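Local coordinates for universal stress protein (Archaeoglobus fulgidus, PDB 6HCD) that is of unknown function but belongs to the universal stress protein A family, whose members probably take part in cellular stress responses, at residues K127-P130 against T131-I135. Residues are numbered along the deposited sequence; the frame is centred on the assembly and turned at random.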
loop_
_atom_site.group_PDB
_atom_site.type_symbol
_atom_site.label_atom_id
_atom_site.label_comp_id
_atom_site.label_asym_id
_atom_site.label_seq_id
_atom_site.Cartn_x
_atom_site.Cartn_y
_atom_site.Cartn_z
ATOM N N LYS A 127 -0.517 6.176 -11.820
ATOM C CA LYS A 127 -1.879 6.716 -11.752
ATOM C C LYS A 127 -2.502 6.913 -13.150
ATOM O O LYS A 127 -3.537 6.308 -13.428
ATOM C CB LYS A 127 -1.925 8.011 -10.935
ATOM C CG LYS A 127 -3.322 8.469 -10.534
ATOM C CD LYS A 127 -3.964 7.679 -9.424
ATOM C CE LYS A 127 -5.011 8.476 -8.670
ATOM N NZ LYS A 127 -6.128 8.898 -9.546
ATOM N N ARG A 128 -1.945 7.784 -14.004
ATOM C CA ARG A 128 -2.589 8.117 -15.283
ATOM C C ARG A 128 -1.606 7.899 -16.433
ATOM O O ARG A 128 -0.428 8.209 -16.316
ATOM C CB ARG A 128 -3.109 9.562 -15.295
ATOM C CG ARG A 128 -4.221 9.811 -14.290
ATOM C CD ARG A 128 -5.487 10.368 -14.891
ATOM N NE ARG A 128 -6.553 10.440 -13.897
ATOM C CZ ARG A 128 -7.755 9.882 -14.024
ATOM N NH1 ARG A 128 -8.062 9.199 -15.111
ATOM N NH2 ARG A 128 -8.653 10.008 -13.061
ATOM N N SER A 129 -2.116 7.366 -17.548
ATOM C CA SER A 129 -1.361 7.249 -18.775
ATOM C C SER A 129 -1.394 8.594 -19.500
ATOM O O SER A 129 -2.203 9.465 -19.161
ATOM C CB SER A 129 -1.917 6.133 -19.639
ATOM O OG SER A 129 -3.096 6.539 -20.308
ATOM N N PRO A 130 -0.563 8.781 -20.560
ATOM C CA PRO A 130 -0.658 9.960 -21.424
ATOM C C PRO A 130 -2.068 10.233 -21.972
ATOM O O PRO A 130 -2.389 11.388 -22.216
ATOM C CB PRO A 130 0.311 9.634 -22.575
ATOM C CG PRO A 130 1.352 8.744 -21.926
ATOM C CD PRO A 130 0.560 7.902 -20.945
ATOM N N THR A 131 -2.898 9.184 -22.112
ATOM C CA THR A 131 -4.258 9.302 -22.628
ATOM C C THR A 131 -5.293 9.221 -21.494
ATOM O O THR A 131 -6.470 9.031 -21.783
ATOM C CB THR A 131 -4.533 8.246 -23.708
ATOM O OG1 THR A 131 -4.318 6.946 -23.150
ATOM C CG2 THR A 131 -3.659 8.434 -24.927
ATOM N N GLY A 132 -4.863 9.412 -20.238
ATOM C CA GLY A 132 -5.773 9.602 -19.120
ATOM C C GLY A 132 -6.317 8.294 -18.563
ATOM O O GLY A 132 -7.229 8.323 -17.727
ATOM N N LYS A 133 -5.763 7.156 -19.012
ATOM C CA LYS A 133 -6.179 5.829 -18.519
ATOM C C LYS A 133 -5.627 5.650 -17.098
ATOM O O LYS A 133 -4.526 6.119 -16.798
ATOM C CB LYS A 133 -5.671 4.693 -19.416
ATOM C CG LYS A 133 -6.056 4.763 -20.892
ATOM C CD LYS A 133 -7.551 4.773 -21.181
ATOM C CE LYS A 133 -8.349 3.802 -20.340
ATOM N NZ LYS A 133 -9.629 3.450 -20.997
ATOM N N LEU A 134 -6.390 4.967 -16.227
ATOM C CA LEU A 134 -5.928 4.660 -14.870
ATOM C C LEU A 134 -4.978 3.462 -14.922
ATOM O O LEU A 134 -5.396 2.355 -15.265
ATOM C CB LEU A 134 -7.126 4.372 -13.954
ATOM C CG LEU A 134 -7.924 5.596 -13.496
ATOM C CD1 LEU A 134 -9.139 5.177 -12.684
ATOM C CD2 LEU A 134 -7.063 6.551 -12.695
ATOM N N ILE A 135 -3.708 3.679 -14.544
ATOM C CA ILE A 135 -2.679 2.638 -14.637
ATOM C C ILE A 135 -1.877 2.581 -13.333
ATOM O O ILE A 135 -1.713 3.605 -12.646
ATOM C CB ILE A 135 -1.767 2.903 -15.853
ATOM C CG1 ILE A 135 -1.020 4.239 -15.752
ATOM C CG2 ILE A 135 -2.576 2.812 -17.140
ATOM C CD1 ILE A 135 0.118 4.378 -16.748
#
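Ser129 N reaches across to Lys133 O at 2.8 Å, and Ile135 N donates to Lys127 O at 2.9 Å, pairing the end of strand 120-128 with the short strand 134-135. The chain reverses through a type I turn from Ser129 to Gly132, closed by Gly132 N on Ser129 O (2.9 Å); Gly132, with a positive phi of 82°, takes the left-handed bulge position that follows the turn.

Side-chain hydrogen bonds brace the turn. With chi1 at 78°, Ser129 OG sits between its own backbone N and carbonyl carbon, a rotation that swings the hydroxyl over the turn. There it accepts the backbone N-H of Lys133 (N to OG, 3.0 Å) and meets Thr131 OG1 at 3.1 Å, so that one hydroxyl ties two residues of the returning chain. Arg128, one residue earlier on the same limb, reaches across the hairpin: NH1 donates to Gly132 O at 2.9 Å, with the oxygen at the edge of the guanidinium and almost in its plane, although the N-H...O angle is only 140°.

Van der Waals contacts complete the pairing. Leu134 runs alongside Arg128 and lays CD2 over the centre of one guanidinium face, 3.7 Å from Arg128 CZ, so the group is held at both its edge and a face. Ile135 CD1 instead packs against Ser129, 3.9 Å from its CB. Lys127 and Leu134 also pack on Leu145 and Lys146 of the second subunit, respectively.

Together these contacts build a 3:5 beta hairpin, a type I turn with a G1 bulge at Gly132, projecting at the surface from the otherwise parallel sheet of the alpha/beta universal stress protein fold, beside the dimer partner.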